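Local coordinates for glucan-binding protein C, GbpC (Streptococcus mutans UA159, PDB 5UQZ) that probably mediates both sucrose-independent and sucrose-dependent adherence of the bacterium, as a cell-wall-anchored, calcium-containing glucan-binding surface protein, at residues K151-Y156 against Q200-D205; L74-V79 against I132-D137; S142-K147 against N209-S214. All coordinates share one frame; numbering follows the deposited sequence. Where two conformers were deposited one is given.

Contact 1: residues K151-Y156 against Q200-D205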
loop_
_atom_site.group_PDB
_atom_site.type_symbol
_atom_site.label_atom_id
_atom_site.label_comp_id
_atom_site.label_asym_id
_atom_site.label_seq_id
_atom_site.Cartn_x
_atom_site.Cartn_y
_atom_site.Cartn_z
ATOM N N LYS A 151 -2.220 -21.304 10.827
ATOM C CA LYS A 151 -0.863 -20.805 10.968
ATOM C C LYS A 151 -0.451 -20.302 9.606
ATOM O O LYS A 151 -0.939 -20.812 8.581
ATOM C CB LYS A 151 0.043 -22.002 11.413
ATOM C CG LYS A 151 1.511 -21.704 11.524
ATOM C CD LYS A 151 2.243 -22.869 12.163
ATOM C CE LYS A 151 2.294 -24.114 11.336
ATOM N NZ LYS A 151 3.160 -25.152 12.034
ATOM N N VAL A 152 0.453 -19.335 9.585
ATOM C CA VAL A 152 1.022 -18.816 8.354
ATOM C C VAL A 152 2.527 -18.772 8.567
ATOM O O VAL A 152 2.981 -18.325 9.618
ATOM C CB VAL A 152 0.500 -17.388 8.009
ATOM C CG1 VAL A 152 0.986 -16.940 6.647
ATOM C CG2 VAL A 152 -1.053 -17.350 8.079
ATOM N N LYS A 153 3.299 -19.169 7.554
ATOM C CA LYS A 153 4.736 -18.940 7.572
ATOM C C LYS A 153 5.086 -17.993 6.437
ATOM O O LYS A 153 4.642 -18.211 5.305
ATOM C CB LYS A 153 5.536 -20.244 7.456
ATOM C CG LYS A 153 7.046 -20.020 7.519
ATOM C CD LYS A 153 7.823 -21.317 7.774
ATOM C CE LYS A 153 7.765 -22.310 6.672
ATOM N NZ LYS A 153 8.801 -23.365 6.962
ATOM N N ILE A 154 5.855 -16.953 6.750
ATOM C CA ILE A 154 6.354 -16.055 5.716
ATOM C C ILE A 154 7.852 -15.986 5.845
ATOM O O ILE A 154 8.381 -15.631 6.914
ATOM C CB ILE A 154 5.704 -14.650 5.778
ATOM C CG1 ILE A 154 4.182 -14.771 5.809
ATOM C CG2 ILE A 154 6.200 -13.833 4.559
ATOM C CD1 ILE A 154 3.445 -13.428 5.814
ATOM N N ASN A 155 8.558 -16.303 4.747
ATOM C CA ASN A 155 9.989 -16.105 4.676
ATOM C C ASN A 155 10.262 -14.798 3.967
ATOM O O ASN A 155 9.580 -14.457 2.999
ATOM C CB ASN A 155 10.619 -17.260 3.872
ATOM C CG ASN A 155 10.525 -18.571 4.597
ATOM O OD1 ASN A 155 10.325 -18.615 5.815
ATOM N ND2 ASN A 155 10.577 -19.660 3.860
ATOM N N TYR A 156 11.263 -14.065 4.464
ATOM C CA TYR A 156 11.666 -12.788 3.885
ATOM C C TYR A 156 13.178 -12.792 3.713
ATOM O O TYR A 156 13.918 -13.199 4.625
ATOM C CB TYR A 156 11.342 -11.604 4.840
ATOM C CG TYR A 156 9.908 -11.505 5.273
ATOM C CD1 TYR A 156 9.432 -12.151 6.410
ATOM C CD2 TYR A 156 9.055 -10.643 4.616
ATOM C CE1 TYR A 156 8.129 -11.962 6.886
ATOM C CE2 TYR A 156 7.729 -10.445 5.070
ATOM C CZ TYR A 156 7.284 -11.082 6.213
ATOM O OH TYR A 156 5.994 -10.879 6.623
ATOM N N GLN A 200 7.961 -15.421 0.604
ATOM C CA GLN A 200 7.146 -16.579 0.261
ATOM C C GLN A 200 6.213 -16.846 1.422
ATOM O O GLN A 200 6.661 -16.888 2.580
ATOM C CB GLN A 200 8.000 -17.814 -0.047
ATOM C CG GLN A 200 7.152 -18.955 -0.515
ATOM C CD GLN A 200 7.969 -20.197 -0.931
ATOM O OE1 GLN A 200 9.154 -20.313 -0.610
ATOM N NE2 GLN A 200 7.319 -21.117 -1.620
ATOM N N ILE A 201 4.923 -17.042 1.131
ATOM C CA ILE A 201 3.883 -17.266 2.144
ATOM C C ILE A 201 3.382 -18.691 2.039
ATOM O O ILE A 201 3.072 -19.171 0.940
ATOM C CB ILE A 201 2.715 -16.297 1.891
ATOM C CG1 ILE A 201 3.174 -14.833 1.941
ATOM C CG2 ILE A 201 1.603 -16.565 2.931
ATOM C CD1 ILE A 201 2.108 -13.844 1.412
ATOM N N ILE A 202 3.279 -19.365 3.188
ATOM C CA ILE A 202 2.708 -20.705 3.243
ATOM C C ILE A 202 1.571 -20.667 4.269
ATOM O O ILE A 202 1.752 -20.184 5.395
ATOM C CB ILE A 202 3.761 -21.756 3.659
ATOM C CG1 ILE A 202 4.897 -21.834 2.626
ATOM C CG2 ILE A 202 3.096 -23.121 3.792
ATOM C CD1 ILE A 202 6.012 -22.722 3.052
ATOM N N PHE A 203 0.398 -21.153 3.861
ATOM C CA PHE A 203 -0.748 -21.275 4.752
ATOM C C PHE A 203 -0.856 -22.721 5.221
ATOM O O PHE A 203 -0.623 -23.641 4.449
ATOM C CB PHE A 203 -2.035 -20.889 4.009
ATOM C CG PHE A 203 -2.012 -19.481 3.446
ATOM C CD1 PHE A 203 -2.173 -18.373 4.295
ATOM C CD2 PHE A 203 -1.834 -19.255 2.090
ATOM C CE1 PHE A 203 -2.199 -17.087 3.797
ATOM C CE2 PHE A 203 -1.885 -17.968 1.591
ATOM C CZ PHE A 203 -2.062 -16.883 2.419
ATOM N N TYR A 204 -1.302 -22.926 6.465
ATOM C CA TYR A 204 -1.439 -24.270 7.015
ATOM C C TYR A 204 -2.887 -24.510 7.435
ATOM O O TYR A 204 -3.563 -23.592 7.932
ATOM C CB TYR A 204 -0.547 -24.465 8.280
ATOM C CG TYR A 204 0.914 -24.318 7.996
ATOM C CD1 TYR A 204 1.515 -23.073 7.868
ATOM C CD2 TYR A 204 1.729 -25.449 7.900
ATOM C CE1 TYR A 204 2.869 -22.951 7.613
ATOM C CE2 TYR A 204 3.107 -25.318 7.681
ATOM C CZ TYR A 204 3.655 -24.060 7.533
ATOM O OH TYR A 204 5.005 -23.893 7.332
ATOM N N ASP A 205 -3.347 -25.756 7.231
ATOM C CA ASP A 205 -4.672 -26.168 7.630
ATOM C C ASP A 205 -4.715 -26.543 9.118
ATOM O O ASP A 205 -3.726 -26.438 9.845
ATOM C CB ASP A 205 -5.190 -27.264 6.707
ATOM C CG ASP A 205 -4.466 -28.588 6.843
ATOM O OD1 ASP A 205 -3.798 -28.867 7.867
ATOM O OD2 ASP A 205 -4.557 -29.420 5.899
HETATM O O HOH W 1 5.756 -23.969 10.367
HETATM O O HOH W 2 11.157 -19.404 0.997
#
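Lys151 reaches Tyr204 with CG swung away from its own backbone N (chi1 176°) and a bend at chi3 (68°), which lays the end of the chain over one face of the phenol ring. CE sits 3.6 Å from the centroid of the Tyr204 ring as a CH-pi contact, almost on the ring normal, and NZ follows at 4.5 Å from that centroid as a cation-pi partner. Lys153 has the same bend; its CB lies at the edge of the ring, near its plane, and its CE is 3.2 Å from Tyr204 OH. The two strands are neighbours in the antiparallel sheet of the beta-supersandwich. Lys153 and Ile202 form a hydrogen-bonded pair, each N to the other's O at 2.8 Å, and Asn155 and Gln200 form a second. Beyond the backbone, a water accepts from Asn155 ND2 and donates to Gln200 OE1, while Asn155 OD1 bonds to strand 132-137 and Gln200 NE2 binds Gly309 O. The other face of the sheet is apolar: Val152 CG1 lies 3.8 Å from Ile201 CG2, and Ile154 CG1 is 4.0 Å from Ile201 CG1. On that face Phe203 meets Phe66 edge-to-face.

Contact 2: residues L74-V79 against I132-D137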
loop_
_atom_site.group_PDB
_atom_site.type_symbol
_atom_site.label_atom_id
_atom_site.label_comp_id
_atom_site.label_asym_id
_atom_site.label_seq_id
_atom_site.Cartn_x
_atom_site.Cartn_y
_atom_site.Cartn_z
ATOM N N LEU A 74 3.805 -14.081 16.852
ATOM C CA LEU A 74 4.960 -14.318 16.002
ATOM C C LEU A 74 6.013 -15.202 16.646
ATOM O O LEU A 74 6.315 -15.043 17.824
ATOM C CB LEU A 74 5.779 -12.980 15.997
ATOM C CG LEU A 74 5.111 -11.830 15.294
ATOM C CD1 LEU A 74 5.768 -10.502 15.622
ATOM C CD2 LEU A 74 5.013 -12.038 13.776
ATOM N N SER A 75 6.672 -16.020 15.825
ATOM C CA SER A 75 7.892 -16.737 16.160
ATOM C C SER A 75 8.854 -16.494 15.016
ATOM O O SER A 75 8.492 -16.708 13.854
ATOM C CB SER A 75 7.598 -18.249 16.276
ATOM O OG SER A 75 8.760 -18.971 16.621
ATOM N N ILE A 76 10.052 -16.010 15.332
ATOM C CA ILE A 76 10.952 -15.490 14.307
ATOM C C ILE A 76 12.258 -16.265 14.364
ATOM O O ILE A 76 12.844 -16.404 15.442
ATOM C CB ILE A 76 11.206 -13.981 14.525
ATOM C CG1 ILE A 76 9.913 -13.176 14.545
ATOM C CG2 ILE A 76 12.178 -13.440 13.488
ATOM C CD1 ILE A 76 10.090 -11.756 15.134
ATOM N N GLU A 77 12.721 -16.716 13.209
ATOM C CA GLU A 77 14.001 -17.373 13.077
ATOM C C GLU A 77 14.855 -16.621 12.068
ATOM O O GLU A 77 14.364 -16.148 11.042
ATOM C CB GLU A 77 13.816 -18.816 12.595
ATOM C CG GLU A 77 15.105 -19.636 12.640
ATOM C CD GLU A 77 14.961 -21.073 12.148
ATOM O OE1 GLU A 77 13.851 -21.488 11.719
ATOM O OE2 GLU A 77 15.975 -21.815 12.188
ATOM N N GLY A 78 16.137 -16.480 12.383
ATOM C CA GLY A 78 17.101 -15.927 11.451
ATOM C C GLY A 78 17.423 -14.457 11.648
ATOM O O GLY A 78 18.260 -13.937 10.912
ATOM N N VAL A 79 16.791 -13.757 12.577
ATOM C CA VAL A 79 17.090 -12.344 12.845
ATOM C C VAL A 79 18.137 -12.290 13.930
ATOM O O VAL A 79 17.972 -12.915 14.991
ATOM C CB VAL A 79 15.818 -11.591 13.281
ATOM C CG1 VAL A 79 16.181 -10.205 13.818
ATOM C CG2 VAL A 79 14.860 -11.457 12.083
ATOM N N ILE A 132 15.063 -14.865 6.642
ATOM C CA ILE A 132 14.409 -15.033 7.914
ATOM C C ILE A 132 13.088 -15.747 7.696
ATOM O O ILE A 132 12.524 -15.738 6.601
ATOM C CB ILE A 132 14.223 -13.703 8.642
ATOM C CG1 ILE A 132 13.126 -12.870 8.038
ATOM C CG2 ILE A 132 15.558 -12.960 8.698
ATOM C CD1 ILE A 132 12.749 -11.602 8.789
ATOM N N SER A 133 12.603 -16.411 8.745
ATOM C CA SER A 133 11.361 -17.146 8.676
ATOM C C SER A 133 10.471 -16.744 9.834
ATOM O O SER A 133 10.874 -16.872 10.992
ATOM C CB SER A 133 11.711 -18.635 8.674
ATOM O OG SER A 133 10.598 -19.431 8.470
ATOM N N VAL A 134 9.270 -16.303 9.517
ATOM C CA VAL A 134 8.351 -15.829 10.548
ATOM C C VAL A 134 7.125 -16.716 10.547
ATOM O O VAL A 134 6.462 -16.880 9.512
ATOM C CB VAL A 134 7.937 -14.373 10.295
ATOM C CG1 VAL A 134 7.026 -13.869 11.408
ATOM C CG2 VAL A 134 9.170 -13.474 10.138
ATOM N N THR A 135 6.820 -17.318 11.698
ATOM C CA THR A 135 5.623 -18.153 11.842
ATOM C C THR A 135 4.611 -17.401 12.662
ATOM O O THR A 135 4.917 -16.950 13.771
ATOM C CB THR A 135 5.992 -19.481 12.513
ATOM O OG1 THR A 135 6.969 -20.166 11.667
ATOM C CG2 THR A 135 4.794 -20.370 12.659
ATOM N N TYR A 136 3.399 -17.290 12.112
ATOM C CA TYR A 136 2.316 -16.560 12.754
ATOM C C TYR A 136 1.245 -17.562 13.152
ATOM O O TYR A 136 0.785 -18.382 12.322
ATOM C CB TYR A 136 1.682 -15.573 11.776
ATOM C CG TYR A 136 2.613 -14.565 11.121
ATOM C CD1 TYR A 136 3.388 -14.906 10.017
ATOM C CD2 TYR A 136 2.701 -13.232 11.608
ATOM C CE1 TYR A 136 4.189 -13.980 9.373
ATOM C CE2 TYR A 136 3.472 -12.299 10.945
ATOM C CZ TYR A 136 4.207 -12.669 9.824
ATOM O OH TYR A 136 4.946 -11.759 9.128
ATOM N N ASP A 137 0.830 -17.527 14.402
ATOM C CA ASP A 137 -0.281 -18.376 14.793
ATOM C C ASP A 137 -1.251 -17.598 15.654
ATOM O O ASP A 137 -1.123 -16.389 15.795
ATOM C CB ASP A 137 0.095 -19.781 15.217
ATOM C CG ASP A 137 0.946 -19.773 16.409
ATOM O OD1 ASP A 137 1.189 -18.730 16.968
ATOM O OD2 ASP A 137 1.348 -20.845 16.861
HETATM O O HOH W 3 11.185 -21.341 11.025
#
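Leu74 and Tyr136 stand side by side on the buried face of two antiparallel strands, with Leu74 CD2 3.2 Å from Tyr136 CE2, a close fit. The same methyl lies 3.6 Å from Val134 CG1, so one leucine branch fills the angle between valine and tyrosine. Val134 CG1 in turn sits over one face of the Tyr136 ring, toward its rim. Tyr136 CG is turned beside its backbone N (chi1 -56°), a setting that carries the ring back along its own strand to this valine. Further along, Val79 CG2 packs 3.8 Å from Ile132 CG2, just past the end of the paired strands, where Gly78 takes a positive phi of 98°.

Behind these side chains lies the backbone ladder. Ser75 and Thr135 form one hydrogen-bonded pair, Thr135 N to Ser75 O being nearly straight at 2.8 Å, and Glu77 with Ser133 form the next. The face bearing these four residues is polar and more open to solvent. In the conformers given, a water donates to Glu77 OE1 (2.8 Å) and to Ser133 OG (3.2 Å), a provisional bridge, and Ser133 OG also bonds Asn155 OD1.

Outside this shell, Tyr136 OH is hydrogen-bonded to Tyr156 OH, and a salt bridge joins Asp137 OD1 to Lys73 NZ. Backbone bonds pair strand 132-137 with strand 73-77 and, as in Val134 with Ile154, with strand 151-160. The apolar face packs on Thr122 and Phe124 of strand 122-127 and on Leu172 of strand 167-172, members of the second sheet in this beta-supersandwich.

Contact 3: residues S142-K147 against N209-S214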
loop_
_atom_site.group_PDB
_atom_site.type_symbol
_atom_site.label_atom_id
_atom_site.label_comp_id
_atom_site.label_asym_id
_atom_site.label_seq_id
_atom_site.Cartn_x
_atom_site.Cartn_y
_atom_site.Cartn_z
ATOM N N SER A 142 -9.408 -16.629 9.119
ATOM C CA SER A 142 -8.935 -16.848 7.765
ATOM C C SER A 142 -9.183 -18.278 7.289
ATOM O O SER A 142 -9.183 -19.229 8.085
ATOM C CB SER A 142 -7.445 -16.496 7.662
ATOM O OG SER A 142 -7.265 -15.108 7.907
ATOM N N LYS A 143 -9.353 -18.431 5.966
ATOM C CA LYS A 143 -9.572 -19.755 5.390
ATOM C C LYS A 143 -9.139 -19.714 3.937
ATOM O O LYS A 143 -9.022 -18.639 3.327
ATOM C CB LYS A 143 -11.043 -20.166 5.481
ATOM C CG LYS A 143 -11.983 -19.330 4.685
ATOM C CD LYS A 143 -13.403 -19.899 4.700
ATOM C CE LYS A 143 -14.325 -19.008 3.826
ATOM N NZ LYS A 143 -15.603 -19.707 3.461
ATOM N N TYR A 144 -8.945 -20.900 3.373
ATOM C CA TYR A 144 -8.703 -21.031 1.926
ATOM C C TYR A 144 -9.551 -22.188 1.428
ATOM O O TYR A 144 -9.371 -23.316 1.891
ATOM C CB TYR A 144 -7.219 -21.305 1.643
ATOM C CG TYR A 144 -7.010 -21.610 0.188
ATOM C CD1 TYR A 144 -6.966 -20.578 -0.759
ATOM C CD2 TYR A 144 -6.896 -22.916 -0.243
ATOM C CE1 TYR A 144 -6.825 -20.855 -2.129
ATOM C CE2 TYR A 144 -6.717 -23.212 -1.617
ATOM C CZ TYR A 144 -6.690 -22.166 -2.570
ATOM O OH TYR A 144 -6.504 -22.392 -3.918
ATOM N N ASN A 145 -10.431 -21.917 0.478
ATOM C CA ASN A 145 -11.326 -22.957 -0.067
ATOM C C ASN A 145 -11.951 -23.788 1.060
ATOM O O ASN A 145 -11.962 -25.026 1.042
ATOM C CB ASN A 145 -10.582 -23.825 -1.097
ATOM C CG ASN A 145 -10.476 -23.118 -2.457
ATOM O OD1 ASN A 145 -11.118 -22.093 -2.703
ATOM N ND2 ASN A 145 -9.655 -23.675 -3.340
ATOM N N ASP A 146 -12.493 -23.085 2.052
ATOM C CA ASP A 146 -13.180 -23.721 3.171
ATOM C C ASP A 146 -12.268 -24.530 4.094
ATOM O O ASP A 146 -12.805 -25.237 4.974
ATOM C CB ASP A 146 -14.403 -24.511 2.713
ATOM C CG ASP A 146 -15.480 -23.625 2.203
ATOM O OD1 ASP A 146 -15.495 -22.415 2.480
ATOM O OD2 ASP A 146 -16.377 -24.190 1.521
ATOM N N LYS A 147 -10.958 -24.424 3.965
ATOM C CA LYS A 147 -10.017 -24.963 4.942
ATOM C C LYS A 147 -9.668 -23.811 5.870
ATOM O O LYS A 147 -8.990 -22.852 5.459
ATOM C CB LYS A 147 -8.756 -25.478 4.247
ATOM C CG LYS A 147 -9.030 -26.604 3.261
ATOM C CD LYS A 147 -7.736 -26.959 2.507
ATOM C CE LYS A 147 -7.958 -28.181 1.648
ATOM N NZ LYS A 147 -6.677 -28.831 1.244
ATOM N N ASN A 209 -0.902 -29.157 8.116
ATOM C CA ASN A 209 -0.262 -29.372 6.820
ATOM C C ASN A 209 -0.342 -28.140 5.954
ATOM O O ASN A 209 -1.282 -27.338 6.019
ATOM C CB ASN A 209 -0.858 -30.563 6.107
ATOM C CG ASN A 209 -0.399 -31.900 6.758
ATOM O OD1 ASN A 209 -1.223 -32.687 7.117
ATOM N ND2 ASN A 209 0.924 -32.099 6.958
ATOM N N GLU A 210 0.668 -27.987 5.114
ATOM C CA GLU A 210 0.676 -26.892 4.152
ATOM C C GLU A 210 -0.494 -27.047 3.188
ATOM O O GLU A 210 -0.789 -28.134 2.720
ATOM C CB GLU A 210 1.992 -26.889 3.374
ATOM C CG GLU A 210 3.198 -26.721 4.253
ATOM C CD GLU A 210 4.470 -26.522 3.476
ATOM O OE1 GLU A 210 4.446 -26.496 2.215
ATOM O OE2 GLU A 210 5.540 -26.346 4.112
ATOM N N ILE A 211 -1.114 -25.932 2.833
ATOM C CA ILE A 211 -2.271 -25.934 1.947
ATOM C C ILE A 211 -1.808 -25.759 0.499
ATOM O O ILE A 211 -1.105 -24.793 0.158
ATOM C CB ILE A 211 -3.218 -24.813 2.359
ATOM C CG1 ILE A 211 -3.812 -25.126 3.705
ATOM C CG2 ILE A 211 -4.345 -24.690 1.303
ATOM C CD1 ILE A 211 -4.702 -24.001 4.283
ATOM N N ASP A 212 -2.226 -26.704 -0.357
ATOM C CA ASP A 212 -1.958 -26.635 -1.785
ATOM C C ASP A 212 -2.809 -25.546 -2.441
ATOM O O ASP A 212 -4.044 -25.580 -2.355
ATOM C CB ASP A 212 -2.305 -28.023 -2.352
ATOM C CG ASP A 212 -2.065 -28.148 -3.852
ATOM O OD1 ASP A 212 -1.527 -27.245 -4.494
ATOM O OD2 ASP A 212 -2.457 -29.220 -4.402
ATOM N N LEU A 213 -2.149 -24.593 -3.097
ATOM C CA LEU A 213 -2.804 -23.457 -3.745
ATOM C C LEU A 213 -3.018 -23.673 -5.234
ATOM O O LEU A 213 -3.410 -22.729 -5.935
ATOM C CB LEU A 213 -2.037 -22.156 -3.459
ATOM C CG LEU A 213 -1.819 -21.856 -1.979
ATOM C CD1 LEU A 213 -1.075 -20.526 -1.843
ATOM C CD2 LEU A 213 -3.142 -21.804 -1.170
ATOM N N SER A 214 -2.826 -24.906 -5.729
ATOM C CA SER A 214 -2.854 -25.047 -7.184
ATOM C C SER A 214 -4.253 -25.124 -7.782
ATOM O O SER A 214 -4.339 -25.289 -9.005
ATOM C CB SER A 214 -1.966 -26.186 -7.679
ATOM O OG SER A 214 -2.419 -27.411 -7.148
#
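Tyr144, the first residue of a type I' beta turn that ends at Lys147, lays its ring against Ile211 and Leu213 of an irregular loop. The turn closes a tight hairpin between strands 143-144 and 147-148, in a small antiparallel sheet with strand 64-65, and the loop follows strand 194-204.

The contact between the two segments is mostly apolar, and no hydrogen bond crosses it. Leu213 CD2 stands over the centre of one ring face, 3.7 Å from the centroid of Tyr144 and 6° from the ring normal, a CH-pi contact. The opposite face is covered toward its rim by Asn145 CG, so the ring is held between a leucine methyl and the amide of the next residue. Ile211 CG2 approaches obliquely, 3.5 Å from Tyr144 CD2. With CG anti to its N (chi1 173°), Tyr144 extends past the isoleucine, the two side chains running in opposite directions. The aliphatic part of Lys147 adds a looser touch, CD to Ile211 CG2.

Each segment is held by hydrogen bonds within itself or to residues outside. Tyr144 and Lys147 close the turn by bonding N to O both ways, and Tyr144 OH accepts from the backbone N of Asn217, so the polar end of this buried ring is satisfied. Ile211 is tied to Phe203 by its backbone.

Charges remain at the periphery. Lys143 NZ forms a salt bridge with Asp146 OD1 at 2.9 Å. In the loop, Asp212 OD1 accepts Ser214 N (2.9 Å), an Asx turn, and, in the conformer given, Ser214 OG (2.8 Å), both from the same face of the carboxylate plane.

How the contacts relate
All three contacts lie in the glucan-binding protein C family region of this chain, one piece of a longer cell-wall-anchored protein, away from the calcium site. Contacts 1 and 2, with centres about 10 Å apart, belong to one antiparallel sheet: strand 132-137 of contact 2 lies next to strand 151-160 of contact 1, in the local order 73-77, 132-137, 151-160, 194-204. Contact 3 is centred about 11 Å from contact 1 and about 20 Å from contact 2, which it does not touch. Along the chain contact 2 closes first; the segments of contact 1 then fall between those of contact 3, whose loop is hydrogen-bonded alongside the end of strand 194-204, Phe203 O to Ile211 N.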